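Local coordinates for ATP grasp ligase (Microcystis aeruginosa MRC, PDB 5IG9), which probably acts as an ATP-dependent peptide-modifying ligase of the ATP-grasp family, activating a carboxylate with ATP before joining it to its acceptor, at residues T34-P38 with T39-V43; E91-L94 with K95-L99. All coordinates share one frame; numbering follows the deposited sequence.

Contact 1 (T34-P38 with T39-V43); sequences TDRFP and TEVKV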
loop_
_atom_site.group_PDB
_atom_site.type_symbol
_atom_site.label_atom_id
_atom_site.label_comp_id
_atom_site.label_asym_id
_atom_site.label_seq_id
_atom_site.Cartn_x
_atom_site.Cartn_y
_atom_site.Cartn_z
ATOM N N THR A 34 -11.455 7.882 -10.871
ATOM C CA THR A 34 -10.611 8.399 -9.801
ATOM C C THR A 34 -9.720 9.538 -10.276
ATOM O O THR A 34 -9.367 10.418 -9.484
ATOM C CB THR A 34 -9.759 7.275 -9.210
ATOM O OG1 THR A 34 -9.044 6.612 -10.261
ATOM C CG2 THR A 34 -10.633 6.266 -8.488
ATOM N N ASP A 35 -9.346 9.546 -11.558
ATOM C CA ASP A 35 -8.473 10.602 -12.056
ATOM C C ASP A 35 -9.199 11.931 -12.216
ATOM O O ASP A 35 -8.545 12.980 -12.236
ATOM C CB ASP A 35 -7.840 10.185 -13.383
ATOM C CG ASP A 35 -8.866 9.954 -14.473
ATOM O OD1 ASP A 35 -9.982 9.492 -14.154
ATOM O OD2 ASP A 35 -8.556 10.235 -15.648
ATOM N N ARG A 36 -10.525 11.916 -12.321
ATOM C CA ARG A 36 -11.312 13.136 -12.427
ATOM C C ARG A 36 -11.736 13.677 -11.067
ATOM O O ARG A 36 -12.616 14.541 -11.000
ATOM C CB ARG A 36 -12.530 12.890 -13.320
ATOM C CG ARG A 36 -12.138 12.562 -14.754
ATOM C CD ARG A 36 -13.332 12.263 -15.641
ATOM N NE ARG A 36 -14.453 13.159 -15.391
ATOM C CZ ARG A 36 -15.651 12.750 -14.987
ATOM N NH1 ARG A 36 -15.879 11.457 -14.800
ATOM N NH2 ARG A 36 -16.623 13.629 -14.780
ATOM N N PHE A 37 -11.137 13.176 -9.994
ATOM C CA PHE A 37 -11.265 13.732 -8.653
ATOM C C PHE A 37 -9.907 14.312 -8.287
ATOM O O PHE A 37 -8.887 13.673 -8.527
ATOM C CB PHE A 37 -11.699 12.652 -7.653
ATOM C CG PHE A 37 -11.497 13.027 -6.206
ATOM C CD1 PHE A 37 -12.464 13.750 -5.521
ATOM C CD2 PHE A 37 -10.358 12.632 -5.522
ATOM C CE1 PHE A 37 -12.285 14.087 -4.190
ATOM C CE2 PHE A 37 -10.176 12.968 -4.190
ATOM C CZ PHE A 37 -11.141 13.696 -3.525
ATOM N N PRO A 38 -9.878 15.514 -7.689
ATOM C CA PRO A 38 -10.996 16.351 -7.243
ATOM C C PRO A 38 -11.412 17.431 -8.236
ATOM O O PRO A 38 -12.315 18.218 -7.948
ATOM C CB PRO A 38 -10.437 16.993 -5.982
ATOM C CG PRO A 38 -8.994 17.216 -6.334
ATOM C CD PRO A 38 -8.589 16.056 -7.223
ATOM N N THR A 39 -10.749 17.462 -9.395
ATOM C CA THR A 39 -10.957 18.544 -10.353
ATOM C C THR A 39 -12.391 18.584 -10.881
ATOM O O THR A 39 -12.927 19.673 -11.123
ATOM C CB THR A 39 -9.952 18.404 -11.502
ATOM O OG1 THR A 39 -8.619 18.533 -10.987
ATOM C CG2 THR A 39 -10.175 19.477 -12.566
ATOM N N GLU A 40 -13.038 17.430 -11.053
ATOM C CA GLU A 40 -14.383 17.432 -11.631
ATOM C C GLU A 40 -15.417 16.719 -10.774
ATOM O O GLU A 40 -16.556 17.186 -10.688
ATOM C CB GLU A 40 -14.342 16.790 -13.036
ATOM C CG GLU A 40 -13.268 17.378 -13.933
ATOM C CD GLU A 40 -13.077 16.601 -15.213
ATOM O OE1 GLU A 40 -14.079 16.092 -15.761
ATOM O OE2 GLU A 40 -11.917 16.493 -15.667
ATOM N N VAL A 41 -15.050 15.615 -10.135
ATOM C CA VAL A 41 -15.991 14.821 -9.354
ATOM C C VAL A 41 -16.001 15.323 -7.918
ATOM O O VAL A 41 -14.946 15.578 -7.328
ATOM C CB VAL A 41 -15.630 13.324 -9.419
ATOM C CG1 VAL A 41 -16.648 12.479 -8.668
ATOM C CG2 VAL A 41 -15.522 12.869 -10.865
ATOM N N LYS A 42 -17.199 15.486 -7.360
ATOM C CA LYS A 42 -17.375 15.889 -5.971
ATOM C C LYS A 42 -17.589 14.655 -5.107
ATOM O O LYS A 42 -18.479 13.845 -5.383
ATOM C CB LYS A 42 -18.566 16.838 -5.820
ATOM C CG LYS A 42 -18.453 18.130 -6.600
ATOM C CD LYS A 42 -17.185 18.884 -6.243
ATOM C CE LYS A 42 -17.421 20.385 -6.246
ATOM N NZ LYS A 42 -18.228 20.814 -7.422
ATOM N N VAL A 43 -16.782 14.522 -4.061
ATOM C CA VAL A 43 -16.897 13.428 -3.106
ATOM C C VAL A 43 -17.062 14.032 -1.718
ATOM O O VAL A 43 -16.257 14.874 -1.300
ATOM C CB VAL A 43 -15.675 12.492 -3.155
ATOM C CG1 VAL A 43 -15.861 11.318 -2.203
ATOM C CG2 VAL A 43 -15.439 11.991 -4.573
#

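Contact 2 (E91-L94 with K95-L99); sequences EASL and KECRL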
loop_
_atom_site.group_PDB
_atom_site.type_symbol
_atom_site.label_atom_id
_atom_site.label_comp_id
_atom_site.label_asym_id
_atom_site.label_seq_id
_atom_site.Cartn_x
_atom_site.Cartn_y
_atom_site.Cartn_z
ATOM N N GLU A 91 2.265 16.987 -5.663
ATOM C CA GLU A 91 2.573 15.693 -5.065
ATOM C C GLU A 91 1.836 15.509 -3.745
ATOM O O GLU A 91 1.366 14.408 -3.435
ATOM C CB GLU A 91 4.084 15.548 -4.866
ATOM C CG GLU A 91 4.890 15.524 -6.159
ATOM C CD GLU A 91 4.384 14.493 -7.151
ATOM O OE1 GLU A 91 3.587 14.859 -8.042
ATOM O OE2 GLU A 91 4.776 13.311 -7.038
ATOM N N ALA A 92 1.711 16.583 -2.962
ATOM C CA ALA A 92 0.994 16.504 -1.693
ATOM C C ALA A 92 -0.504 16.325 -1.914
ATOM O O ALA A 92 -1.171 15.620 -1.148
ATOM C CB ALA A 92 1.269 17.753 -0.859
ATOM N N SER A 93 -1.049 16.965 -2.951
ATOM C CA SER A 93 -2.463 16.801 -3.266
ATOM C C SER A 93 -2.768 15.375 -3.707
ATOM O O SER A 93 -3.813 14.821 -3.346
ATOM C CB SER A 93 -2.877 17.796 -4.350
ATOM O OG SER A 93 -4.236 17.625 -4.711
ATOM N N LEU A 94 -1.873 14.769 -4.492
ATOM C CA LEU A 94 -2.078 13.388 -4.918
ATOM C C LEU A 94 -2.151 12.451 -3.719
ATOM O O LEU A 94 -3.020 11.576 -3.651
ATOM C CB LEU A 94 -0.958 12.955 -5.863
ATOM C CG LEU A 94 -0.930 13.563 -7.264
ATOM C CD1 LEU A 94 0.294 13.090 -8.034
ATOM C CD2 LEU A 94 -2.199 13.216 -8.015
ATOM N N LYS A 95 -1.241 12.624 -2.761
ATOM C CA LYS A 95 -1.223 11.756 -1.590
ATOM C C LYS A 95 -2.458 11.959 -0.722
ATOM O O LYS A 95 -2.941 11.004 -0.105
ATOM C CB LYS A 95 0.055 12.004 -0.787
ATOM C CG LYS A 95 0.276 11.040 0.363
ATOM C CD LYS A 95 1.684 11.180 0.916
ATOM C CE LYS A 95 1.859 10.373 2.192
ATOM N NZ LYS A 95 1.521 8.935 2.004
ATOM N N GLU A 96 -2.986 13.184 -0.667
ATOM C CA GLU A 96 -4.207 13.426 0.096
ATOM C C GLU A 96 -5.418 12.812 -0.594
ATOM O O GLU A 96 -6.289 12.234 0.066
ATOM C CB GLU A 96 -4.411 14.928 0.300
ATOM C CG GLU A 96 -5.613 15.284 1.161
ATOM C CD GLU A 96 -5.381 15.012 2.636
ATOM O OE1 GLU A 96 -4.206 14.902 3.045
ATOM O OE2 GLU A 96 -6.377 14.908 3.382
ATOM N N CYS A 97 -5.492 12.932 -1.922
ATOM C CA CYS A 97 -6.587 12.319 -2.669
ATOM C C CYS A 97 -6.569 10.804 -2.525
ATOM O O CYS A 97 -7.614 10.175 -2.321
ATOM C CB CYS A 97 -6.501 12.709 -4.143
ATOM S SG CYS A 97 -6.724 14.464 -4.467
ATOM N N ARG A 98 -5.382 10.202 -2.629
ATOM C CA ARG A 98 -5.274 8.749 -2.542
ATOM C C ARG A 98 -5.727 8.248 -1.177
ATOM O O ARG A 98 -6.517 7.304 -1.082
ATOM C CB ARG A 98 -3.836 8.316 -2.838
ATOM C CG ARG A 98 -3.583 6.826 -2.673
ATOM C CD ARG A 98 -2.131 6.489 -2.960
ATOM N NE ARG A 98 -1.596 5.553 -1.978
ATOM C CZ ARG A 98 -1.594 4.233 -2.123
ATOM N NH1 ARG A 98 -2.095 3.679 -3.221
ATOM N NH2 ARG A 98 -1.086 3.464 -1.170
ATOM N N LEU A 99 -5.253 8.885 -0.105
ATOM C CA LEU A 99 -5.675 8.489 1.237
ATOM C C LEU A 99 -7.170 8.697 1.448
ATOM O O LEU A 99 -7.806 7.923 2.173
ATOM C CB LEU A 99 -4.892 9.269 2.287
ATOM C CG LEU A 99 -3.425 8.892 2.451
ATOM C CD1 LEU A 99 -2.835 9.734 3.551
ATOM C CD2 LEU A 99 -3.286 7.414 2.769
#

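Contact 1 (T34-P38 with T39-V43)
Arg36 and Glu40 are joined twice, once through the backbone and once through their side chains, across a type VI (cis-proline) turn at residues 36-39, in the loop between strands 29-33 and 42-47. The carbonyl oxygen of Arg36 accepts two amide hydrogens, from Glu40 N at 2.9 Å and from Val41 N at 2.8 Å. Between donor and acceptor the cis peptide bond before Pro38 reverses the chain sharply. With CG anti to its carbonyl carbon (chi1 -64°) and a bend further out at chi3, the Arg36 side chain brings its guanidinium against Glu40. There NE gives an almost straight salt-bridge hydrogen bond to Glu40 OE1 (3.0 Å, 178° at the hydrogen). The oxygen lies in the guanidinium plane, whereas the nitrogen meets it from above the carboxylate plane, the two flat groups being turned 62° apart. Val41 CG2 lies over one face of the same guanidinium, toward its rim. On the apolar side, Pro38 CB sits over one face of the Phe37 ring near its rim, and Val43 CG2 approaches Phe37 CD1 obliquely at 3.6 Å. Asn146 of the second subunit binds Val41 O and Val43 N. The carboxylates of Glu40, Asp33 and Asp57 take NE, NH1 and NH2 of the guanidinium in turn, which would be expected to balance its charge, restrain its rotation and tie the turn to strands 29-33 and 54-57.

Contact 2 (E91-L94 with K95-L99)
Across the join between 91-94 and 95-99 the backbone forms four successive alpha-helical hydrogen bonds, each from the amide of residue i+4 to the carbonyl of residue i, from Lys95 N to Glu91 O (3.2 Å) through to Arg98 N to Leu94 O (2.9 Å). The side chains, by contrast, meet one another sparingly. Ser93 and Cys97, one turn apart, form the closest pair, and their conformations differ. Ser93 OG stands anti to its own backbone nitrogen (chi1 178°), while the sulfur of Cys97 stands anti to its carbonyl carbon (chi1 -64°) and is thereby turned back along the helix toward the preceding turn. This leaves Cys97 SG 3.1 Å from Ser93 O and 4.0 Å from Ser93 OG. The serine hydroxyl has its polar partner elsewhere, in the carbonyl oxygen of Phe201 of the second subunit. Other contacts are made by the first side-chain carbons alone: Glu96 CB lies 3.6 Å from Ala92 O, and Arg98 CB lies 3.5 Å from Leu94 O. Beyond CB the chain of Glu96 bends at chi2 and leads away from the preceding turn, and its carboxylate is bound at both oxygens by the second subunit, OE1 by the hydroxyl of Ser169 and OE2 by the backbone nitrogen of Leu168. Cys97 also packs on Pro203 of the second subunit. The whole segment belongs to helix 87-107, the crossover helix of a beta-alpha-beta unit between the parallel strands 69-72 and 111-113, with the loop after strand 29-33 resting against it.

In the fold
Contact 1 comes first along the chain and contact 2 follows it in series, both within the MvdD pre-ATP grasp domain, with centres about 12 Å apart. Contact 1 joins the end of parallel strand 29-33 to strand 42-47 of the small antiparallel sheet; contact 2 lies on helix 87-107, which links two strands of the parallel sheet. They touch directly where Phe37 CE2 packs 3.7 Å from Cys97 CB and Pro38 CD lies equally close to Cys97 SG. Both also meet the second subunit, so the cis-proline turn and the helix probably contribute side by side to the interface between the two chains.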